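Lipase, class 3 (Penicillium roqueforti FM164, PDB 6L7N) probably hydrolyses the ester bonds of acylglycerol lipids, as a fungal class 3 lipase of the alpha/beta-hydrolase fold. Local coordinates at residues 86-91 with 201-206; 90-95 with 253-258; 149-154 with 176-181. One frame throughout, in Å; residues are numbered along the deposited sequence.

Contact 1: 86-91 with 201-206; sequences YSVRNW and DPVPKL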
ATOM      1  N   TYR A  86       7.143 -11.278   0.973  1.00 16.92           N
ATOM      2  CA  TYR A  86       6.014 -12.123   1.339  1.00 19.73           C
ATOM      3  C   TYR A  86       6.314 -13.014   2.544  1.00 17.89           C
ATOM      4  O   TYR A  86       5.484 -13.853   2.902  1.00 16.46           O
ATOM      5  CB  TYR A  86       5.548 -12.967   0.147  1.00 23.12           C
ATOM      6  CG  TYR A  86       6.633 -13.633  -0.673  1.00 25.47           C
ATOM      7  CD1 TYR A  86       7.222 -14.817  -0.247  1.00 28.38           C
ATOM      8  CD2 TYR A  86       7.045 -13.093  -1.892  1.00 22.46           C
ATOM      9  CE1 TYR A  86       8.208 -15.435  -0.990  1.00 25.17           C
ATOM     10  CE2 TYR A  86       8.032 -13.708  -2.647  1.00 24.39           C
ATOM     11  CZ  TYR A  86       8.610 -14.878  -2.188  1.00 26.44           C
ATOM     12  OH  TYR A  86       9.588 -15.509  -2.925  1.00 22.16           O
ATOM     13  N   SER A  87       7.463 -12.834   3.194  1.00 17.79           N
ATOM     14  CA  SER A  87       7.732 -13.487   4.473  1.00 16.48           C
ATOM     15  C   SER A  87       7.129 -12.666   5.615  1.00 16.10           C
ATOM     16  O   SER A  87       7.837 -12.125   6.466  1.00 24.25           O
ATOM     17  CB  SER A  87       9.231 -13.670   4.670  1.00 19.92           C
ATOM     18  OG  SER A  87       9.762 -14.493   3.651  1.00 29.42           O
ATOM     19  N   VAL A  88       5.798 -12.572   5.620  1.00  9.41           N
ATOM     20  CA  VAL A  88       5.122 -11.648   6.538  1.00  8.98           C
ATOM     21  C   VAL A  88       4.882 -12.283   7.906  1.00  9.25           C
ATOM     22  O   VAL A  88       5.034 -11.619   8.937  1.00  8.20           O
ATOM     23  CB  VAL A  88       3.807 -11.131   5.911  1.00  7.46           C
ATOM     24  CG1 VAL A  88       3.172 -10.030   6.793  1.00 10.16           C
ATOM     25  CG2 VAL A  88       4.071 -10.592   4.515  1.00 11.45           C
ATOM     26  N   ARG A  89       4.496 -13.560   7.954  1.00  8.15           N
ATOM     27  CA  ARG A  89       4.316 -14.205   9.254  1.00  9.79           C
ATOM     28  C   ARG A  89       5.578 -14.096  10.105  1.00  8.45           C
ATOM     29  O   ARG A  89       5.507 -13.824  11.315  1.00  9.35           O
ATOM     30  CB  ARG A  89       3.914 -15.673   9.079  1.00 10.43           C
ATOM     31  CG  ARG A  89       3.642 -16.392  10.419  1.00 13.60           C
ATOM     32  CD  ARG A  89       3.325 -17.877  10.220  1.00 18.79           C
ATOM     33  NE  ARG A  89       2.204 -18.055   9.306  1.00 17.25           N
ATOM     34  CZ  ARG A  89       0.931 -18.120   9.681  1.00 18.49           C
ATOM     35  NH1 ARG A  89      -0.014 -18.276   8.772  1.00 15.18           N
ATOM     36  NH2 ARG A  89       0.600 -18.036  10.964  1.00 16.90           N
ATOM     37  N   ASN A  90       6.750 -14.294   9.495  1.00  7.61           N
ATOM     38  CA  ASN A  90       7.987 -14.199  10.268  1.00  8.46           C
ATOM     39  C   ASN A  90       8.234 -12.779  10.739  1.00 10.12           C
ATOM     40  O   ASN A  90       8.818 -12.574  11.808  1.00  9.09           O
ATOM     41  CB  ASN A  90       9.175 -14.692   9.446  1.00 10.76           C
ATOM     42  CG  ASN A  90       9.135 -16.179   9.244  1.00 11.55           C
ATOM     43  OD1 ASN A  90       8.109 -16.809   9.500  1.00 18.21           O
ATOM     44  ND2 ASN A  90      10.233 -16.752   8.775  1.00 12.48           N
ATOM     45  N   TRP A  91       7.784 -11.799   9.954  1.00  7.13           N
ATOM     46  CA  TRP A  91       7.877 -10.399  10.343  1.00  5.00           C
ATOM     47  C   TRP A  91       7.021 -10.124  11.574  1.00  9.31           C
ATOM     48  O   TRP A  91       7.489  -9.524  12.546  1.00 11.79           O
ATOM     49  CB  TRP A  91       7.461  -9.530   9.137  1.00  6.24           C
ATOM     50  CG  TRP A  91       7.555  -8.049   9.310  1.00  7.15           C
ATOM     51  CD1 TRP A  91       8.629  -7.250   9.036  1.00  9.76           C
ATOM     52  CD2 TRP A  91       6.514  -7.187   9.767  1.00  7.32           C
ATOM     53  NE1 TRP A  91       8.322  -5.931   9.316  1.00  8.50           N
ATOM     54  CE2 TRP A  91       7.028  -5.867   9.762  1.00  7.73           C
ATOM     55  CE3 TRP A  91       5.192  -7.399  10.174  1.00  7.56           C
ATOM     56  CZ2 TRP A  91       6.268  -4.767  10.166  1.00  7.89           C
ATOM     57  CZ3 TRP A  91       4.432  -6.305  10.567  1.00  6.86           C
ATOM     58  CH2 TRP A  91       4.972  -5.003  10.554  1.00  6.51           C
ATOM     59  N   ASP A 201      -6.586  -8.331  11.702  1.00  8.55           N
ATOM     60  CA  ASP A 201      -5.295  -8.490  11.027  1.00  5.67           C
ATOM     61  C   ASP A 201      -4.159  -8.009  11.930  1.00  8.44           C
ATOM     62  O   ASP A 201      -4.190  -6.871  12.410  1.00  5.79           O
ATOM     63  CB  ASP A 201      -5.341  -7.702   9.714  1.00  7.14           C
ATOM     64  CG  ASP A 201      -4.078  -7.826   8.872  1.00  9.09           C
ATOM     65  OD1 ASP A 201      -3.125  -8.541   9.251  1.00  5.01           O
ATOM     66  OD2 ASP A 201      -4.036  -7.147   7.817  1.00  7.24           O
ATOM     67  N   PRO A 202      -3.165  -8.856  12.231  1.00  7.70           N
ATOM     68  CA  PRO A 202      -2.067  -8.406  13.108  1.00  9.00           C
ATOM     69  C   PRO A 202      -1.102  -7.448  12.440  1.00  9.59           C
ATOM     70  O   PRO A 202      -0.431  -6.670  13.133  1.00  5.09           O
ATOM     71  CB  PRO A 202      -1.360  -9.714  13.486  1.00  8.01           C
ATOM     72  CG  PRO A 202      -1.688 -10.655  12.373  1.00  7.17           C
ATOM     73  CD  PRO A 202      -3.096 -10.300  11.956  1.00  6.20           C
ATOM     74  N   VAL A 203      -1.010  -7.461  11.119  1.00  6.54           N
ATOM     75  CA  VAL A 203       0.054  -6.705  10.470  1.00  8.30           C
ATOM     76  C   VAL A 203      -0.130  -5.199  10.661  1.00  5.76           C
ATOM     77  O   VAL A 203       0.852  -4.526  10.999  1.00  5.37           O
ATOM     78  CB  VAL A 203       0.176  -7.102   8.995  1.00  9.09           C
ATOM     79  CG1 VAL A 203       1.181  -6.202   8.273  1.00  7.46           C
ATOM     80  CG2 VAL A 203       0.600  -8.570   8.918  1.00  7.72           C
ATOM     81  N   PRO A 204      -1.326  -4.619  10.495  1.00  4.65           N
ATOM     82  CA  PRO A 204      -1.479  -3.181  10.786  1.00  6.84           C
ATOM     83  C   PRO A 204      -1.309  -2.819  12.250  1.00  7.59           C
ATOM     84  O   PRO A 204      -1.380  -1.632  12.585  1.00  8.20           O
ATOM     85  CB  PRO A 204      -2.913  -2.876  10.320  1.00  4.34           C
ATOM     86  CG  PRO A 204      -3.199  -3.922   9.287  1.00  5.41           C
ATOM     87  CD  PRO A 204      -2.514  -5.146   9.803  1.00  7.97           C
ATOM     88  N   LYS A 205      -1.145  -3.791  13.140  1.00  5.87           N
ATOM     89  CA  LYS A 205      -0.947  -3.483  14.551  1.00  7.51           C
ATOM     90  C   LYS A 205       0.514  -3.238  14.895  1.00  9.38           C
ATOM     91  O   LYS A 205       0.820  -2.855  16.032  1.00  8.87           O
ATOM     92  CB  LYS A 205      -1.512  -4.610  15.418  1.00  6.13           C
ATOM     93  CG  LYS A 205      -2.995  -4.874  15.181  1.00  8.23           C
ATOM     94  CD  LYS A 205      -3.462  -6.072  15.978  1.00 10.40           C
ATOM     95  CE  LYS A 205      -4.952  -6.332  15.814  1.00  7.54           C
ATOM     96  NZ  LYS A 205      -5.405  -7.367  16.820  1.00  9.29           N
ATOM     97  N   LEU A 206       1.416  -3.414  13.934  1.00  7.92           N
ATOM     98  CA  LEU A 206       2.846  -3.333  14.154  1.00  8.80           C
ATOM     99  C   LEU A 206       3.483  -2.285  13.244  1.00  6.15           C
ATOM    100  O   LEU A 206       2.987  -2.026  12.138  1.00  6.28           O
ATOM    101  CB  LEU A 206       3.516  -4.695  13.921  1.00  7.50           C
ATOM    102  CG  LEU A 206       3.232  -5.742  15.023  1.00 12.66           C
ATOM    103  CD1 LEU A 206       3.521  -7.166  14.569  1.00  8.54           C
ATOM    104  CD2 LEU A 206       4.003  -5.435  16.309  1.00  8.12           C
TER
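Val88 and Val203 bring the two backbones closest, their CA atoms 8.1 Å apart. Val88 lies by the short helix 88-94, and Val203 begins the 3-10 segment 203-205 in the loop that follows strand 193-198. No hydrogen bond joins 86-91 to 201-206; the side chains that touch do so through carbon. By sequence and position, helix 88-94 matches the lid of fungal class 3 lipases, lying here against the loop that carries Asp201. That aspartate, with Ser147 and His261, has the geometry of a Ser-His-Asp triad and is probably its acid. Its OD2 bonds to His261 and Tyr264, while Asp201 OD1 closes an Asx turn, accepting from Val203 N at 3.0 Å from above the carboxylate plane; the angle at the hydrogen is 164°. The turn thereby fixes Val203 beside the probable triad.

The two valines meet methyl to methyl, Val88 CG1 to Val203 CG2 at 3.6 Å, with the side chains crossing at about a right angle. Val88 also touches Ser147, which is consistent with a lid folded over the active site. Trp91 reaches farther because its CG stands opposite the backbone N (chi1 -177°), sending the six-membered ring across to the loop. There Trp91 CZ3 lies 4.0 Å from Val203 CG1, and Trp91 CH2 packs on Leu206 CB at 3.7 Å; Val203 CG1 and Leu206 CB both come to the indole obliquely. Leu206 O, in contrast, lies in the ring plane at its edge, 3.9 Å from Trp91 CH2.

Contact 2: 90-95 with 253-258; sequences NWVSDA and PSLEDF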
ATOM      1  N   ASN A  90       6.750 -14.294   9.495  1.00  7.61           N
ATOM      2  CA  ASN A  90       7.987 -14.199  10.268  1.00  8.46           C
ATOM      3  C   ASN A  90       8.234 -12.779  10.739  1.00 10.12           C
ATOM      4  O   ASN A  90       8.818 -12.574  11.808  1.00  9.09           O
ATOM      5  CB  ASN A  90       9.175 -14.692   9.446  1.00 10.76           C
ATOM      6  CG  ASN A  90       9.135 -16.179   9.244  1.00 11.55           C
ATOM      7  OD1 ASN A  90       8.109 -16.809   9.500  1.00 18.21           O
ATOM      8  ND2 ASN A  90      10.233 -16.752   8.775  1.00 12.48           N
ATOM      9  N   TRP A  91       7.784 -11.799   9.954  1.00  7.13           N
ATOM     10  CA  TRP A  91       7.877 -10.399  10.343  1.00  5.00           C
ATOM     11  C   TRP A  91       7.021 -10.124  11.574  1.00  9.31           C
ATOM     12  O   TRP A  91       7.489  -9.524  12.546  1.00 11.79           O
ATOM     13  CB  TRP A  91       7.461  -9.530   9.137  1.00  6.24           C
ATOM     14  CG  TRP A  91       7.555  -8.049   9.310  1.00  7.15           C
ATOM     15  CD1 TRP A  91       8.629  -7.250   9.036  1.00  9.76           C
ATOM     16  CD2 TRP A  91       6.514  -7.187   9.767  1.00  7.32           C
ATOM     17  NE1 TRP A  91       8.322  -5.931   9.316  1.00  8.50           N
ATOM     18  CE2 TRP A  91       7.028  -5.867   9.762  1.00  7.73           C
ATOM     19  CE3 TRP A  91       5.192  -7.399  10.174  1.00  7.56           C
ATOM     20  CZ2 TRP A  91       6.268  -4.767  10.166  1.00  7.89           C
ATOM     21  CZ3 TRP A  91       4.432  -6.305  10.567  1.00  6.86           C
ATOM     22  CH2 TRP A  91       4.972  -5.003  10.554  1.00  6.51           C
ATOM     23  N   VAL A  92       5.773 -10.597  11.570  1.00  6.98           N
ATOM     24  CA  VAL A  92       4.919 -10.455  12.754  1.00  5.43           C
ATOM     25  C   VAL A  92       5.572 -11.119  13.963  1.00 10.53           C
ATOM     26  O   VAL A  92       5.642 -10.546  15.058  1.00  9.54           O
ATOM     27  CB  VAL A  92       3.525 -11.052  12.483  1.00  8.72           C
ATOM     28  CG1 VAL A  92       2.701 -11.128  13.775  1.00  5.71           C
ATOM     29  CG2 VAL A  92       2.797 -10.253  11.400  1.00  8.44           C
ATOM     30  N   SER A  93       6.081 -12.331  13.773  1.00  8.75           N
ATOM     31  CA  SER A  93       6.495 -13.119  14.921  1.00 10.33           C
ATOM     32  C   SER A  93       7.839 -12.681  15.484  1.00 12.69           C
ATOM     33  O   SER A  93       8.066 -12.831  16.690  1.00  7.21           O
ATOM     34  CB  SER A  93       6.525 -14.601  14.552  1.00 14.82           C
ATOM     35  OG  SER A  93       7.280 -14.828  13.377  1.00 29.96           O
ATOM     36  N   ASP A  94       8.733 -12.117  14.664  1.00 10.91           N
ATOM     37  CA  ASP A  94      10.099 -11.927  15.122  1.00 13.17           C
ATOM     38  C   ASP A  94      10.774 -10.661  14.626  1.00 16.35           C
ATOM     39  O   ASP A  94      11.918 -10.407  15.020  1.00 13.45           O
ATOM     40  CB  ASP A  94      10.971 -13.135  14.716  1.00 18.09           C
ATOM     41  CG  ASP A  94      10.721 -14.346  15.580  1.00  9.44           C
ATOM     42  OD1 ASP A  94      11.109 -14.314  16.761  1.00 14.94           O
ATOM     43  OD2 ASP A  94      10.132 -15.326  15.087  1.00 14.98           O
ATOM     44  N   ALA A  95      10.125  -9.851  13.796  1.00 10.24           N
ATOM     45  CA  ALA A  95      10.822  -8.688  13.281  1.00 13.04           C
ATOM     46  C   ALA A  95      11.080  -7.684  14.391  1.00 16.13           C
ATOM     47  O   ALA A  95      10.234  -7.443  15.257  1.00 12.86           O
ATOM     48  CB  ALA A  95      10.038  -8.024  12.148  1.00  9.33           C
ATOM     49  N   PRO A 253      -1.388  -7.814  18.607  1.00 10.77           N
ATOM     50  CA  PRO A 253      -1.373  -8.695  17.429  1.00 10.34           C
ATOM     51  C   PRO A 253      -1.153 -10.151  17.814  1.00 14.26           C
ATOM     52  O   PRO A 253      -0.330 -10.463  18.674  1.00 13.45           O
ATOM     53  CB  PRO A 253      -0.199  -8.156  16.598  1.00 10.46           C
ATOM     54  CG  PRO A 253       0.659  -7.427  17.570  1.00  8.97           C
ATOM     55  CD  PRO A 253      -0.306  -6.819  18.554  1.00  8.37           C
ATOM     56  N   SER A 254      -1.903 -11.042  17.160  1.00  9.83           N
ATOM     57  CA  SER A 254      -1.811 -12.482  17.377  1.00  7.69           C
ATOM     58  C   SER A 254      -1.661 -13.184  16.036  1.00  8.01           C
ATOM     59  O   SER A 254      -2.461 -12.953  15.128  1.00  8.83           O
ATOM     60  CB  SER A 254      -3.052 -13.015  18.099  1.00 10.76           C
ATOM     61  OG  SER A 254      -3.087 -12.598  19.465  1.00 26.59           O
ATOM     62  N   LEU A 255      -0.649 -14.048  15.921  1.00 12.76           N
ATOM     63  CA  LEU A 255      -0.485 -14.847  14.704  1.00 12.68           C
ATOM     64  C   LEU A 255      -1.725 -15.680  14.397  1.00 12.62           C
ATOM     65  O   LEU A 255      -1.983 -16.009  13.229  1.00 17.19           O
ATOM     66  CB  LEU A 255       0.731 -15.766  14.840  1.00 12.12           C
ATOM     67  CG  LEU A 255       2.149 -15.243  14.623  1.00 24.00           C
ATOM     68  CD1 LEU A 255       3.125 -16.400  14.726  1.00 27.16           C
ATOM     69  CD2 LEU A 255       2.270 -14.580  13.266  1.00 21.93           C
ATOM     70  N   GLU A 256      -2.503 -16.050  15.422  1.00 15.46           N
ATOM     71  CA  GLU A 256      -3.713 -16.821  15.155  1.00 12.06           C
ATOM     72  C   GLU A 256      -4.740 -16.023  14.355  1.00  9.53           C
ATOM     73  O   GLU A 256      -5.654 -16.615  13.768  1.00 11.00           O
ATOM     74  CB  GLU A 256      -4.319 -17.312  16.470  1.00 14.96           C
ATOM     75  CG  GLU A 256      -4.732 -16.198  17.392  1.00 12.68           C
ATOM     76  CD  GLU A 256      -6.238 -16.038  17.465  1.00 30.90           C
ATOM     77  OE1 GLU A 256      -6.716 -15.250  18.310  1.00 35.73           O
ATOM     78  OE2 GLU A 256      -6.943 -16.706  16.681  1.00 50.70           O
ATOM     79  N   ASP A 257      -4.596 -14.701  14.286  1.00 10.68           N
ATOM     80  CA  ASP A 257      -5.485 -13.866  13.484  1.00 10.63           C
ATOM     81  C   ASP A 257      -4.981 -13.669  12.062  1.00 13.09           C
ATOM     82  O   ASP A 257      -5.610 -12.925  11.290  1.00 11.13           O
ATOM     83  CB  ASP A 257      -5.665 -12.489  14.138  1.00  7.72           C
ATOM     84  CG  ASP A 257      -6.454 -12.553  15.442  1.00 13.24           C
ATOM     85  OD1 ASP A 257      -7.252 -13.485  15.616  1.00 17.33           O
ATOM     86  OD2 ASP A 257      -6.278 -11.661  16.292  1.00 11.53           O
ATOM     87  N   PHE A 258      -3.880 -14.339  11.690  1.00 10.28           N
ATOM     88  CA  PHE A 258      -3.137 -13.948  10.493  1.00  9.16           C
ATOM     89  C   PHE A 258      -3.952 -14.069   9.211  1.00 12.16           C
ATOM     90  O   PHE A 258      -3.692 -13.333   8.248  1.00 12.49           O
ATOM     91  CB  PHE A 258      -1.853 -14.773  10.382  1.00  7.52           C
ATOM     92  CG  PHE A 258      -0.874 -14.241   9.357  1.00 11.10           C
ATOM     93  CD1 PHE A 258      -0.233 -13.027   9.553  1.00 13.06           C
ATOM     94  CD2 PHE A 258      -0.590 -14.963   8.209  1.00 20.06           C
ATOM     95  CE1 PHE A 258       0.656 -12.540   8.623  1.00 11.56           C
ATOM     96  CE2 PHE A 258       0.307 -14.484   7.274  1.00 15.24           C
ATOM     97  CZ  PHE A 258       0.926 -13.269   7.477  1.00 12.02           C
TER
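Val92 CG1 and Leu255 CD2 form the tightest touch, 3.5 Å apart, where helix 88-94, the probable lid helix of this class 3 lipase, meets the loop after helix 246-249. The two side chains slide past each other in opposite directions, and Leu255 CD2 also sits 3.8 Å from Val92 CB. The other leucine methyl, Leu255 CD1, rests on Ser93 CB at 3.9 Å, so the fork of Leu255 spans two successive helix residues. Val92 divides its own branches in turn: CG1, opposite the backbone N (chi1 170°), takes the leucine, while CG2 points to the ring of Phe258, 4.2 Å from CE1 and oblique to it.

The helical backbones set these positions. Leu255 and Phe258 fall on one side of the 3-10 segment 255-258, where Phe258 N bonds to Leu255 O at 3.0 Å. The CA atoms of Ser93 and Leu255 are the nearest pair, 7.2 Å apart. Farther out, Phe258 packs on Val88 and Arg89 and touches the probable triad, while Val92 leans on Val203. Although Ser93 CB serves the apolar contact, Ser93 OG turns back along its own helix and hydrogen-bonds Arg89 O.

Contact 3: 149-154 with 176-181; sequences GAAVAT and PRVANV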
ATOM      1  N   GLY A 149       4.359  -4.229   1.325  1.00  4.70           N
ATOM      2  CA  GLY A 149       4.390  -3.343   0.171  1.00  3.81           C
ATOM      3  C   GLY A 149       3.628  -2.053   0.407  1.00  4.42           C
ATOM      4  O   GLY A 149       4.036  -0.979  -0.051  1.00  6.10           O
ATOM      5  N   ALA A 150       2.509  -2.137   1.127  1.00  5.53           N
ATOM      6  CA  ALA A 150       1.778  -0.923   1.471  1.00  6.04           C
ATOM      7  C   ALA A 150       2.639   0.015   2.314  1.00  5.23           C
ATOM      8  O   ALA A 150       2.594   1.241   2.139  1.00  9.69           O
ATOM      9  CB  ALA A 150       0.482  -1.282   2.194  1.00  4.03           C
ATOM     10  N   ALA A 151       3.442  -0.538   3.225  1.00  5.34           N
ATOM     11  CA  ALA A 151       4.310   0.329   4.009  1.00  6.18           C
ATOM     12  C   ALA A 151       5.267   1.074   3.093  1.00  5.75           C
ATOM     13  O   ALA A 151       5.373   2.304   3.159  1.00  6.94           O
ATOM     14  CB  ALA A 151       5.059  -0.480   5.074  1.00  6.16           C
ATOM     15  N   VAL A 152       5.873   0.363   2.134  1.00  7.34           N
ATOM     16  CA  VAL A 152       6.778   1.043   1.213  1.00  6.76           C
ATOM     17  C   VAL A 152       6.002   2.068   0.400  1.00  6.18           C
ATOM     18  O   VAL A 152       6.453   3.209   0.199  1.00  7.12           O
ATOM     19  CB  VAL A 152       7.490   0.018   0.311  1.00  4.98           C
ATOM     20  CG1 VAL A 152       8.297   0.720  -0.765  1.00  7.72           C
ATOM     21  CG2 VAL A 152       8.391  -0.925   1.147  1.00  5.52           C
ATOM     22  N   ALA A 153       4.784   1.699  -0.014  1.00  6.68           N
ATOM     23  CA  ALA A 153       3.975   2.614  -0.803  1.00  3.62           C
ATOM     24  C   ALA A 153       3.748   3.904  -0.037  1.00  8.28           C
ATOM     25  O   ALA A 153       3.931   5.003  -0.579  1.00  5.10           O
ATOM     26  CB  ALA A 153       2.642   1.950  -1.162  1.00  3.17           C
ATOM     27  N   THR A 154       3.438   3.783   1.254  1.00  4.48           N
ATOM     28  CA  THR A 154       3.178   4.973   2.052  1.00  4.84           C
ATOM     29  C   THR A 154       4.382   5.907   2.030  1.00  4.62           C
ATOM     30  O   THR A 154       4.265   7.091   1.676  1.00  6.44           O
ATOM     31  CB  THR A 154       2.811   4.552   3.474  1.00  4.22           C
ATOM     32  OG1 THR A 154       1.629   3.731   3.436  1.00  4.84           O
ATOM     33  CG2 THR A 154       2.563   5.769   4.340  1.00  4.49           C
ATOM     34  N   PRO A 176       1.458  -1.856   7.749  1.00  4.64           N
ATOM     35  CA  PRO A 176       2.029  -1.588   9.077  1.00  6.12           C
ATOM     36  C   PRO A 176       2.076  -0.088   9.327  1.00  5.70           C
ATOM     37  O   PRO A 176       1.899   0.723   8.418  1.00  4.07           O
ATOM     38  CB  PRO A 176       3.445  -2.171   8.992  1.00  5.03           C
ATOM     39  CG  PRO A 176       3.483  -3.007   7.728  1.00  5.84           C
ATOM     40  CD  PRO A 176       2.439  -2.441   6.814  1.00  8.94           C
ATOM     41  N   ARG A 177       2.350   0.294  10.574  1.00  5.62           N
ATOM     42  CA  ARG A 177       2.789   1.660  10.823  1.00  3.93           C
ATOM     43  C   ARG A 177       4.190   1.848  10.248  1.00  5.66           C
ATOM     44  O   ARG A 177       5.000   0.916  10.206  1.00  9.90           O
ATOM     45  CB  ARG A 177       2.788   1.969  12.326  1.00  6.67           C
ATOM     46  CG  ARG A 177       1.418   1.800  12.969  1.00  4.24           C
ATOM     47  CD  ARG A 177       1.428   2.280  14.435  1.00  6.06           C
ATOM     48  NE  ARG A 177       0.067   2.317  14.973  1.00  8.26           N
ATOM     49  CZ  ARG A 177      -0.537   1.302  15.581  1.00  5.39           C
ATOM     50  NH1 ARG A 177       0.083   0.139  15.746  1.00  7.89           N
ATOM     51  NH2 ARG A 177      -1.772   1.449  16.029  1.00  7.69           N
ATOM     52  N   VAL A 178       4.469   3.055   9.759  1.00  4.96           N
ATOM     53  CA  VAL A 178       5.715   3.309   9.052  1.00  6.30           C
ATOM     54  C   VAL A 178       6.547   4.397   9.694  1.00  5.62           C
ATOM     55  O   VAL A 178       7.672   4.643   9.238  1.00  7.91           O
ATOM     56  CB  VAL A 178       5.463   3.642   7.563  1.00  6.45           C
ATOM     57  CG1 VAL A 178       4.516   2.645   6.977  1.00  5.95           C
ATOM     58  CG2 VAL A 178       4.930   5.055   7.400  1.00  6.00           C
ATOM     59  N   ALA A 179       6.056   5.044  10.748  1.00  6.77           N
ATOM     60  CA  ALA A 179       6.812   6.173  11.264  1.00  6.82           C
ATOM     61  C   ALA A 179       6.243   6.633  12.595  1.00  7.51           C
ATOM     62  O   ALA A 179       5.304   6.040  13.134  1.00  6.00           O
ATOM     63  CB  ALA A 179       6.769   7.304  10.266  1.00 15.75           C
ATOM     64  N   ASN A 180       6.778   7.744  13.087  1.00  8.22           N
ATOM     65  CA  ASN A 180       6.409   8.249  14.397  1.00  7.43           C
ATOM     66  C   ASN A 180       5.255   9.246  14.265  1.00 10.51           C
ATOM     67  O   ASN A 180       4.708   9.464  13.182  1.00  6.16           O
ATOM     68  CB  ASN A 180       7.636   8.857  15.085  1.00  6.14           C
ATOM     69  CG  ASN A 180       8.262   9.995  14.298  1.00  8.87           C
ATOM     70  OD1 ASN A 180       7.859  10.293  13.171  1.00 11.40           O
ATOM     71  ND2 ASN A 180       9.204  10.702  14.930  1.00 10.36           N
ATOM     72  N   VAL A 181       4.857   9.837  15.399  1.00  9.87           N
ATOM     73  CA  VAL A 181       3.763  10.816  15.398  1.00  9.70           C
ATOM     74  C   VAL A 181       3.981  11.980  14.432  1.00  8.31           C
ATOM     75  O   VAL A 181       3.025  12.349  13.722  1.00  8.04           O
ATOM     76  CB  VAL A 181       3.498  11.306  16.829  1.00 10.56           C
ATOM     77  CG1 VAL A 181       2.615  12.448  16.754  1.00 19.74           C
ATOM     78  CG2 VAL A 181       2.811  10.276  17.645  1.00 22.56           C
TER
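Ala151 CB sits between two partners, 3.7 Å from both Pro176 CD and Val178 CG1, at the place where helix 148-161 meets the chain beyond strand 169-173. That helix is the connection of a beta-alpha-beta crossover between parallel strands 140-146 and 169-173, and it follows what is probably the nucleophile elbow, to which Gly149 belongs. Only a methyl stands at Ala151, so the backbones come close: its CA is 5.9 Å from that of Pro176.

Val178 straddles the helix surface by its rotamer. With chi1 at -47°, CG1 lies beside the backbone N and meets Ala151, whereas Val178 CG2 sits between N and the carbonyl carbon and reaches Thr154 CG2 at 3.9 Å. Thr154 divides its branches by polarity. Its CG2 is opposite the backbone N and faces the valine; Thr154 OG1 (chi1 -60°) turns back to donate to Ala150 O at 3.0 Å, from above the carbonyl plane. Thr154 N also bonds Ala150 O, at 2.8 Å from the opposite face of that plane. An alanine here removes both branches, and would probably leave Val178 CG2 without its methyl mate and Ala150 O with one donor fewer.

With the threonine hydroxyl bonded within its own helix and no hydrogen bond between the segments, the closest touches to 176-181 are between carbons, and the join depends on shape and burial rather than on polar pairing.

Contacts 1 and 2 lie side by side, their centres about 5 Å apart, and share Asn90 and Trp91 of helix 88-94; one helix is thus gripped by two loops, 201-206 and 253-258, which themselves touch where Pro202 CB meets Pro253 CB. Contact 3 is deeper, about 12 Å from contact 1 and 17 Å from contact 2 between centres, and both its segments come between 86-95 and 201-206 in the chain. Trp91 CH2 on Pro176 CB (3.6 Å) ties it to the helix, and a backbone hydrogen bond between Leu206 and Arg177 ties it to the loop. The probable lid is thereby connected to the surroundings of the probable nucleophile and acid.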